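Local coordinates for esterase (uncultured bacterium FLS12, PDB 4RGY), which hydrolyses esters as a low-temperature-active alkaline esterase, and belongs to the alpha/beta-hydrolase clan, at residues His189-Phe192 against Ala193-Glu196; Asp227-Gly231 against Leu232-Phe236; Thr97-Ser100 against Glu101-Ala105; Arg256-Ala259 against Trp260-Leu263. One frame throughout, in Å; residues are numbered along the deposited sequence.

Interaction 1 (His189-Phe192 against Ala193-Glu196)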
loop_
_atom_site.group_PDB
_atom_site.type_symbol
_atom_site.label_atom_id
_atom_site.label_comp_id
_atom_site.label_asym_id
_atom_site.label_seq_id
_atom_site.Cartn_x
_atom_site.Cartn_y
_atom_site.Cartn_z
ATOM N N HIS A 189 -26.404 21.755 -9.703
ATOM C CA HIS A 189 -25.135 21.263 -10.241
ATOM C C HIS A 189 -24.329 22.398 -10.870
ATOM O O HIS A 189 -23.136 22.271 -11.109
ATOM C CB HIS A 189 -25.343 20.214 -11.338
ATOM C CG HIS A 189 -26.243 19.078 -10.963
ATOM N ND1 HIS A 189 -25.796 17.970 -10.281
ATOM C CD2 HIS A 189 -27.553 18.860 -11.226
ATOM C CE1 HIS A 189 -26.800 17.126 -10.116
ATOM N NE2 HIS A 189 -27.873 17.636 -10.691
ATOM N N ASP A 190 -25.021 23.481 -11.203
ATOM C CA ASP A 190 -24.464 24.556 -12.016
ATOM C C ASP A 190 -23.767 25.588 -11.145
ATOM O O ASP A 190 -24.421 26.339 -10.410
ATOM C CB ASP A 190 -25.629 25.181 -12.785
ATOM C CG ASP A 190 -25.227 26.348 -13.665
ATOM O OD1 ASP A 190 -24.034 26.700 -13.752
ATOM O OD2 ASP A 190 -26.158 26.897 -14.316
ATOM N N LEU A 191 -22.435 25.605 -11.196
ATOM C CA LEU A 191 -21.661 26.549 -10.380
ATOM C C LEU A 191 -22.024 28.007 -10.650
ATOM O O LEU A 191 -21.894 28.848 -9.755
ATOM C CB LEU A 191 -20.153 26.374 -10.582
ATOM C CG LEU A 191 -19.546 25.020 -10.244
ATOM C CD1 LEU A 191 -18.046 25.124 -10.420
ATOM C CD2 LEU A 191 -19.895 24.620 -8.823
ATOM N N PHE A 192 -22.476 28.306 -11.866
ATOM C CA PHE A 192 -22.871 29.676 -12.191
ATOM C C PHE A 192 -24.084 30.083 -11.358
ATOM O O PHE A 192 -24.132 31.191 -10.823
ATOM C CB PHE A 192 -23.147 29.832 -13.687
ATOM C CG PHE A 192 -21.915 29.793 -14.544
ATOM C CD1 PHE A 192 -21.180 28.614 -14.688
ATOM C CD2 PHE A 192 -21.477 30.935 -15.199
ATOM C CE1 PHE A 192 -20.032 28.579 -15.472
ATOM C CE2 PHE A 192 -20.346 30.906 -15.995
ATOM C CZ PHE A 192 -19.618 29.729 -16.135
ATOM N N ALA A 193 -25.040 29.169 -11.213
ATOM C CA ALA A 193 -26.212 29.406 -10.379
ATOM C C ALA A 193 -25.842 29.473 -8.905
ATOM O O ALA A 193 -26.342 30.325 -8.161
ATOM C CB ALA A 193 -27.265 28.313 -10.618
ATOM N N LEU A 194 -24.967 28.572 -8.465
ATOM C CA LEU A 194 -24.534 28.579 -7.078
ATOM C C LEU A 194 -23.841 29.900 -6.729
ATOM O O LEU A 194 -24.031 30.432 -5.632
ATOM C CB LEU A 194 -23.622 27.383 -6.783
ATOM C CG LEU A 194 -24.271 25.994 -6.963
ATOM C CD1 LEU A 194 -23.261 24.916 -6.629
ATOM C CD2 LEU A 194 -25.526 25.815 -6.118
ATOM N N ALA A 195 -23.048 30.425 -7.662
ATOM C CA ALA A 195 -22.384 31.705 -7.463
ATOM C C ALA A 195 -23.406 32.832 -7.292
ATOM O O ALA A 195 -23.223 33.716 -6.463
ATOM C CB ALA A 195 -21.428 31.996 -8.612
ATOM N N GLU A 196 -24.496 32.795 -8.054
ATOM C CA GLU A 196 -25.566 33.781 -7.871
ATOM C C GLU A 196 -26.171 33.722 -6.468
ATOM O O GLU A 196 -26.500 34.753 -5.873
ATOM C CB GLU A 196 -26.656 33.637 -8.945
ATOM C CG GLU A 196 -26.166 33.951 -10.352
ATOM C CD GLU A 196 -27.292 34.232 -11.320
ATOM O OE1 GLU A 196 -28.148 35.086 -11.008
ATOM O OE2 GLU A 196 -27.322 33.592 -12.392
#

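Interaction 2 (Asp227-Gly231 against Leu232-Phe236)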
loop_
_atom_site.group_PDB
_atom_site.type_symbol
_atom_site.label_atom_id
_atom_site.label_comp_id
_atom_site.label_asym_id
_atom_site.label_seq_id
_atom_site.Cartn_x
_atom_site.Cartn_y
_atom_site.Cartn_z
ATOM N N ASP A 227 -15.450 35.771 -15.203
ATOM C CA ASP A 227 -16.168 36.990 -15.571
ATOM C C ASP A 227 -17.546 37.014 -14.909
ATOM O O ASP A 227 -18.014 38.056 -14.450
ATOM C CB ASP A 227 -16.284 37.118 -17.094
ATOM C CG ASP A 227 -14.956 37.446 -17.764
ATOM O OD1 ASP A 227 -13.979 37.755 -17.053
ATOM O OD2 ASP A 227 -14.900 37.369 -19.005
ATOM N N HIS A 228 -18.171 35.844 -14.809
ATOM C CA HIS A 228 -19.460 35.733 -14.148
ATOM C C HIS A 228 -19.367 36.127 -12.681
ATOM O O HIS A 228 -20.113 36.997 -12.214
ATOM C CB HIS A 228 -19.987 34.305 -14.290
ATOM C CG HIS A 228 -21.254 34.032 -13.543
ATOM N ND1 HIS A 228 -22.465 34.590 -13.893
ATOM C CD2 HIS A 228 -21.505 33.213 -12.494
ATOM C CE1 HIS A 228 -23.404 34.137 -13.077
ATOM N NE2 HIS A 228 -22.846 33.305 -12.216
ATOM N N VAL A 229 -18.447 35.512 -11.941
ATOM C CA VAL A 229 -18.379 35.801 -10.510
ATOM C C VAL A 229 -17.915 37.233 -10.227
ATOM O O VAL A 229 -18.366 37.849 -9.260
ATOM C CB VAL A 229 -17.555 34.753 -9.714
ATOM C CG1 VAL A 229 -18.180 33.376 -9.870
ATOM C CG2 VAL A 229 -16.093 34.743 -10.148
ATOM N N ARG A 230 -17.034 37.759 -11.066
ATOM C CA ARG A 230 -16.556 39.130 -10.894
ATOM C C ARG A 230 -17.662 40.141 -11.117
ATOM O O ARG A 230 -17.732 41.149 -10.414
ATOM C CB ARG A 230 -15.424 39.420 -11.859
ATOM C CG ARG A 230 -14.125 38.874 -11.382
ATOM C CD ARG A 230 -13.158 38.738 -12.521
ATOM N NE ARG A 230 -11.770 38.872 -12.092
ATOM C CZ ARG A 230 -11.153 38.162 -11.147
ATOM N NH1 ARG A 230 -11.766 37.196 -10.452
ATOM N NH2 ARG A 230 -9.880 38.442 -10.890
ATOM N N GLY A 231 -18.517 39.876 -12.098
ATOM C CA GLY A 231 -19.654 40.738 -12.376
ATOM C C GLY A 231 -20.677 40.690 -11.257
ATOM O O GLY A 231 -21.471 41.624 -11.080
ATOM N N LEU A 232 -20.679 39.588 -10.506
ATOM C CA LEU A 232 -21.588 39.445 -9.370
ATOM C C LEU A 232 -21.086 40.117 -8.106
ATOM O O LEU A 232 -21.867 40.345 -7.181
ATOM C CB LEU A 232 -21.848 37.963 -9.054
ATOM C CG LEU A 232 -22.594 37.120 -10.078
ATOM C CD1 LEU A 232 -22.553 35.656 -9.663
ATOM C CD2 LEU A 232 -24.029 37.591 -10.192
ATOM N N GLY A 233 -19.787 40.418 -8.048
ATOM C CA GLY A 233 -19.200 40.954 -6.833
ATOM C C GLY A 233 -18.690 39.910 -5.857
ATOM O O GLY A 233 -18.347 40.239 -4.721
ATOM N N LEU A 234 -18.623 38.659 -6.308
ATOM C CA LEU A 234 -18.170 37.555 -5.466
ATOM C C LEU A 234 -16.643 37.503 -5.455
ATOM O O LEU A 234 -16.029 37.291 -6.502
ATOM C CB LEU A 234 -18.775 36.249 -6.002
ATOM C CG LEU A 234 -18.625 34.944 -5.230
ATOM C CD1 LEU A 234 -19.127 35.133 -3.824
ATOM C CD2 LEU A 234 -19.396 33.846 -5.935
ATOM N N ASP A 235 -16.040 37.690 -4.276
ATOM C CA ASP A 235 -14.585 37.836 -4.109
ATOM C C ASP A 235 -13.787 36.545 -4.330
ATOM O O ASP A 235 -13.785 35.649 -3.478
ATOM C CB ASP A 235 -14.269 38.418 -2.717
ATOM C CG ASP A 235 -12.800 38.857 -2.558
ATOM O OD1 ASP A 235 -12.011 38.781 -3.526
ATOM O OD2 ASP A 235 -12.437 39.299 -1.445
ATOM N N PHE A 236 -13.108 36.474 -5.471
ATOM C CA PHE A 236 -12.214 35.369 -5.811
ATOM C C PHE A 236 -10.793 35.875 -5.989
ATOM O O PHE A 236 -10.563 36.968 -6.531
ATOM C CB PHE A 236 -12.611 34.740 -7.151
ATOM C CG PHE A 236 -13.562 33.577 -7.050
ATOM C CD1 PHE A 236 -14.921 33.793 -6.866
ATOM C CD2 PHE A 236 -13.106 32.271 -7.213
ATOM C CE1 PHE A 236 -15.803 32.735 -6.804
ATOM C CE2 PHE A 236 -13.987 31.197 -7.146
ATOM C CZ PHE A 236 -15.342 31.436 -6.948
#

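Interaction 3 (Thr97-Ser100 against Glu101-Ala105)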
loop_
_atom_site.group_PDB
_atom_site.type_symbol
_atom_site.label_atom_id
_atom_site.label_comp_id
_atom_site.label_asym_id
_atom_site.label_seq_id
_atom_site.Cartn_x
_atom_site.Cartn_y
_atom_site.Cartn_z
ATOM N N THR A 97 -23.196 12.686 -1.922
ATOM C CA THR A 97 -23.483 12.420 -0.523
ATOM C C THR A 97 -22.237 11.825 0.143
ATOM O O THR A 97 -21.924 12.123 1.298
ATOM C CB THR A 97 -24.725 11.524 -0.363
ATOM O OG1 THR A 97 -25.866 12.242 -0.853
ATOM C CG2 THR A 97 -24.974 11.165 1.098
ATOM N N PHE A 98 -21.499 11.009 -0.605
ATOM C CA PHE A 98 -20.244 10.473 -0.108
ATOM C C PHE A 98 -19.246 11.595 0.196
ATOM O O PHE A 98 -18.727 11.695 1.317
ATOM C CB PHE A 98 -19.654 9.500 -1.137
ATOM C CG PHE A 98 -18.258 9.039 -0.809
ATOM C CD1 PHE A 98 -18.017 8.222 0.297
ATOM C CD2 PHE A 98 -17.186 9.414 -1.613
ATOM C CE1 PHE A 98 -16.735 7.791 0.598
ATOM C CE2 PHE A 98 -15.900 8.981 -1.320
ATOM C CZ PHE A 98 -15.675 8.168 -0.212
ATOM N N ILE A 99 -18.955 12.440 -0.790
ATOM C CA ILE A 99 -17.902 13.430 -0.597
ATOM C C ILE A 99 -18.291 14.520 0.411
ATOM O O ILE A 99 -17.436 15.034 1.138
ATOM C CB ILE A 99 -17.413 14.043 -1.939
ATOM C CG1 ILE A 99 -16.036 14.690 -1.774
ATOM C CG2 ILE A 99 -18.429 15.048 -2.508
ATOM C CD1 ILE A 99 -14.911 13.709 -1.506
ATOM N N SER A 100 -19.577 14.857 0.472
ATOM C CA SER A 100 -20.008 15.992 1.294
ATOM C C SER A 100 -20.418 15.601 2.712
ATOM O O SER A 100 -20.451 16.453 3.604
ATOM C CB SER A 100 -21.163 16.737 0.615
ATOM O OG SER A 100 -22.336 15.936 0.571
ATOM N N GLU A 101 -20.726 14.323 2.926
ATOM C CA GLU A 101 -21.221 13.873 4.225
ATOM C C GLU A 101 -20.382 12.741 4.819
ATOM O O GLU A 101 -19.747 12.900 5.866
ATOM C CB GLU A 101 -22.690 13.444 4.127
ATOM C CG GLU A 101 -23.642 14.504 3.565
ATOM C CD GLU A 101 -23.901 15.638 4.534
ATOM O OE1 GLU A 101 -23.616 15.470 5.739
ATOM O OE2 GLU A 101 -24.389 16.700 4.092
ATOM N N GLU A 102 -20.382 11.588 4.154
ATOM C CA GLU A 102 -19.767 10.402 4.737
ATOM C C GLU A 102 -18.250 10.466 4.827
ATOM O O GLU A 102 -17.656 10.097 5.843
ATOM C CB GLU A 102 -20.174 9.142 3.985
ATOM C CG GLU A 102 -19.824 7.883 4.765
ATOM C CD GLU A 102 -20.028 6.616 3.978
ATOM O OE1 GLU A 102 -19.864 6.641 2.745
ATOM O OE2 GLU A 102 -20.339 5.583 4.605
ATOM N N LEU A 103 -17.613 10.915 3.757
ATOM C CA LEU A 103 -16.160 10.900 3.711
ATOM C C LEU A 103 -15.515 11.771 4.786
ATOM O O LEU A 103 -14.621 11.295 5.485
ATOM C CB LEU A 103 -15.671 11.276 2.321
ATOM C CG LEU A 103 -14.194 11.132 2.016
ATOM C CD1 LEU A 103 -14.243 11.015 0.599
ATOM C CD2 LEU A 103 -13.381 12.347 2.381
ATOM N N PRO A 104 -15.960 13.035 4.943
ATOM C CA PRO A 104 -15.375 13.824 6.031
ATOM C C PRO A 104 -15.648 13.202 7.400
ATOM O O PRO A 104 -14.769 13.220 8.265
ATOM C CB PRO A 104 -16.069 15.182 5.898
ATOM C CG PRO A 104 -16.531 15.232 4.481
ATOM C CD PRO A 104 -16.894 13.836 4.126
ATOM N N ALA A 105 -16.837 12.639 7.594
ATOM C CA ALA A 105 -17.148 11.975 8.856
ATOM C C ALA A 105 -16.216 10.799 9.109
ATOM O O ALA A 105 -15.722 10.618 10.224
ATOM C CB ALA A 105 -18.606 11.517 8.895
HETATM O O HOH W 1 -24.575 17.223 1.385
#

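Interaction 4 (Arg256-Ala259 against Trp260-Leu263)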
loop_
_atom_site.group_PDB
_atom_site.type_symbol
_atom_site.label_atom_id
_atom_site.label_comp_id
_atom_site.label_asym_id
_atom_site.label_seq_id
_atom_site.Cartn_x
_atom_site.Cartn_y
_atom_site.Cartn_z
ATOM N N ARG A 256 0.864 27.779 -4.187
ATOM C CA ARG A 256 0.247 29.095 -4.055
ATOM C C ARG A 256 -1.076 28.979 -3.311
ATOM O O ARG A 256 -1.395 29.803 -2.456
ATOM C CB ARG A 256 0.053 29.729 -5.428
ATOM C CG ARG A 256 1.359 29.884 -6.204
ATOM C CD ARG A 256 1.141 30.635 -7.506
ATOM N NE ARG A 256 0.596 31.968 -7.269
ATOM C CZ ARG A 256 1.329 33.041 -6.988
ATOM N NH1 ARG A 256 2.654 32.945 -6.896
ATOM N NH2 ARG A 256 0.742 34.213 -6.788
ATOM N N VAL A 257 -1.843 27.936 -3.608
ATOM C CA VAL A 257 -3.086 27.712 -2.887
ATOM C C VAL A 257 -2.820 27.499 -1.396
ATOM O O VAL A 257 -3.527 28.052 -0.552
ATOM C CB VAL A 257 -3.868 26.523 -3.463
ATOM C CG1 VAL A 257 -5.004 26.117 -2.528
ATOM C CG2 VAL A 257 -4.410 26.876 -4.850
ATOM N N LEU A 258 -1.801 26.704 -1.070
ATOM C CA LEU A 258 -1.462 26.457 0.327
ATOM C C LEU A 258 -1.122 27.752 1.075
ATOM O O LEU A 258 -1.558 27.945 2.204
ATOM C CB LEU A 258 -0.321 25.442 0.439
ATOM C CG LEU A 258 -0.670 23.993 0.072
ATOM C CD1 LEU A 258 0.595 23.168 -0.001
ATOM C CD2 LEU A 258 -1.650 23.379 1.063
ATOM N N ALA A 259 -0.363 28.638 0.438
ATOM C CA ALA A 259 0.013 29.909 1.063
ATOM C C ALA A 259 -1.190 30.815 1.276
ATOM O O ALA A 259 -1.206 31.654 2.185
ATOM C CB ALA A 259 1.063 30.620 0.224
ATOM N N TRP A 260 -2.191 30.639 0.423
ATOM C CA TRP A 260 -3.394 31.455 0.406
ATOM C C TRP A 260 -4.438 31.006 1.431
ATOM O O TRP A 260 -5.313 31.783 1.813
ATOM C CB TRP A 260 -3.961 31.432 -1.016
ATOM C CG TRP A 260 -5.394 31.873 -1.203
ATOM C CD1 TRP A 260 -5.840 33.134 -1.501
ATOM C CD2 TRP A 260 -6.555 31.039 -1.164
ATOM N NE1 TRP A 260 -7.211 33.132 -1.631
ATOM C CE2 TRP A 260 -7.674 31.856 -1.438
ATOM C CE3 TRP A 260 -6.759 29.675 -0.933
ATOM C CZ2 TRP A 260 -8.974 31.356 -1.463
ATOM C CZ3 TRP A 260 -8.046 29.181 -0.961
ATOM C CH2 TRP A 260 -9.140 30.018 -1.225
ATOM N N LEU A 261 -4.355 29.754 1.881
ATOM C CA LEU A 261 -5.340 29.238 2.829
ATOM C C LEU A 261 -5.393 30.096 4.087
ATOM O O LEU A 261 -4.358 30.504 4.606
ATOM C CB LEU A 261 -5.026 27.793 3.219
ATOM C CG LEU A 261 -5.166 26.697 2.160
ATOM C CD1 LEU A 261 -4.789 25.347 2.762
ATOM C CD2 LEU A 261 -6.573 26.659 1.565
ATOM N N PRO A 262 -6.605 30.379 4.581
ATOM C CA PRO A 262 -6.735 31.133 5.834
ATOM C C PRO A 262 -6.518 30.215 7.037
ATOM O O PRO A 262 -7.435 29.926 7.812
ATOM C CB PRO A 262 -8.172 31.644 5.776
ATOM C CG PRO A 262 -8.906 30.593 4.993
ATOM C CD PRO A 262 -7.913 30.102 3.959
ATOM N N LEU A 263 -5.284 29.751 7.179
ATOM C CA LEU A 263 -4.953 28.747 8.180
ATOM C C LEU A 263 -4.550 29.391 9.503
ATOM O O LEU A 263 -3.718 30.298 9.526
ATOM C CB LEU A 263 -3.831 27.856 7.650
ATOM C CG LEU A 263 -3.237 26.796 8.574
ATOM C CD1 LEU A 263 -4.300 25.814 8.971
ATOM C CD2 LEU A 263 -2.095 26.083 7.878
HETATM O O HOH W 2 -1.825 29.240 4.677
HETATM O O HOH W 3 -2.937 32.978 4.075
#

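Interaction 1 (His189-Phe192 against Ala193-Glu196)
The carboxylate of D190 lies beside A193. Its OD2 sits 4.1 Å from A193 CB, and its CG is 3.7 Å from A193 N. The N-H of F192 reaches OD1 from above the carboxylate plane, about 50° out of it, with F192 N and D190 OD1 2.9 Å apart. The other oxygen, OD2, is taken by G186 N, so both oxygens have a backbone donor. The second flat group is the F192 ring. It packs edge-to-face with F225 and meets the H228 ring with the planes at about 40°, while H228 NE2 donates to F192 O and so ties helix 219-232 to this turn. D190 is the N-cap of helix 191-200, and its bond to F192 N is the capping bond. CG stands anti to the backbone N of D190 (chi1 179°), which swings the carboxylate over the first turn. The regular helical bonds start here. L194 N donates to D190 O at 3.0 Å, almost straight, and A195 N donates to L191 O at 2.9 Å. E196 N donates to F192 O at 3.2 Å. L191 and L194 form an apolar pair. L191 CD2 meets L194 CD1 at 4.0 Å, the two side chains meeting at a slant. L191 also packs on Y130 and M137 of helix 127-138, while A195 CB faces V229 and L232 of helix 219-232.

Interaction 2 (Asp227-Gly231 against Leu232-Phe236)
L232 lays a methyl over one face of the H228 imidazole. L232 CD1 stands 3.8 Å from the ring centroid of H228, a CH-pi contact displaced toward the rim, and comes to 3.5 Å from H228 NE2. The two residues are one turn apart at the end of helix 219-232, which closes in a Schellman motif. G233 is the first residue to leave helical angles, with phi 89°. Two bonds run back into the last turn. L234 N donates to V229 O at 3.1 Å, and G233 N donates to R230 O at 3.2 Å. The second donor lies well above the carbonyl plane of R230. L232 N makes only weak bonds, shared between H228 O and V229 O. With chi1 of H228 at 175°, its CG sits beside the carbonyl carbon, which turns a face of the imidazole toward L232 CD1; NE2 has its polar partner in F192 O. On the buried side V229 and F236 cross at about a right angle. V229 CG2 touches F236 CD1 at 3.6 Å, while V229 CG1 is 3.9 Å from F236 CE1. The chain turns back toward strand 236-241, and F236 meets the helix it has just left. F236 packs on L208 and Q210 of strand 207-213. L234 slants across V229, with L234 CD2 at 4.1 Å from V229 CG1.

Interaction 3 (Thr97-Ser100 against Glu101-Ala105)
F98 and L103 make the central apolar contact. L103 CB lies over one face of the F98 ring, 4.1 Å from its centroid, 15° off the ring normal and displaced toward the rim, a CH-pi contact. L103 CD1 meets the far end of the same ring, at 3.3 Å from F98 CE2. I99 runs beside L103, pointing the same way, and I99 CD1 packs tightly on L103 CD1 at 3.5 Å. E102 comes to the ring from another side. Its OE1 is at the edge, in the ring plane, 3.5 Å from F98 CD1, and the carboxylate stands almost perpendicular to the ring. This oxygen is also bound by S11 OG, and OE2 of E102 by D12 N. The backbone here makes a wider, pi-type turn. L103 N donates to F98 O at 2.8 Å, five residues back, and E102 N donates to T97 O at 3.3 Å. T97 O takes E101 N as well. The pi turn is followed by a kink at P104, which has no N-H to give. A water donates to both S100 OG and E101 OE2. S100 OG also bonds W96 O, and E101 OE2 forms a salt bridge with R142. Helix 95-110 packs on the central sheet of the alpha/beta-hydrolase fold: I99 meets L49 and P79, L103 meets F47, V77 and P79, and P104 meets F47, on strands 45-49 and 75-79.

Interaction 4 (Arg256-Ala259 against Trp260-Leu263)
W260 and L261 meet the last turn of helix 247-260 at its C-terminal end, and L261 is the first residue to leave helical angles. The last turn is loosely bonded. W260 N is shared between R256 O and V257 O, at 3.1 Å from each, and both bonds are weak. L261 N likewise makes weak bonds to V257 O and L258 O. V257 O also meets W260 CB and L261 CG, each at 3.4 Å. It lies at the edge of the indole, in the ring plane, 3.6 Å from W260 CE3. A chi1 of 163° points the indole of W260 outward from the helix, toward the strands, with V257 CG1 4.3 Å from W260 CE3. L258 and L261 lie side by side, pointing the same way, with CD2 of L258 at 4.1 Å from CD1 of L261. Two waters link the helix end to L261 O. One donates to L258 O and L261 O, the other to A259 O and L261 O. The chain then bends at P262, the centre of an inverse gamma turn. R256 forms a salt bridge with E239 of strand 236-241. W260 rests on A145 and A147 of strand 145-149 and has a cation-pi contact with K207, while L261 packs on F121 of strand 120-125.

Interactions 1 and 2 touch directly: helices 191-200 and 219-232 meet there through one polar bond and apolar packing. The other pairs do not touch, and interaction 3 lies about 21 Å between centres from interaction 1. Interaction 3 is the most buried and sits in mid-helix, where a pi turn and a proline reshape the backbone. Interactions 1, 2 and 4 are partly buried and lie at helix ends. The first starts a helix with an aspartate cap. The second ends one with a Schellman glycine. The fourth ends one through weak backbone bonds and bridging waters. Interactions 2, 3 and 4 all pack on strands of the central sheet.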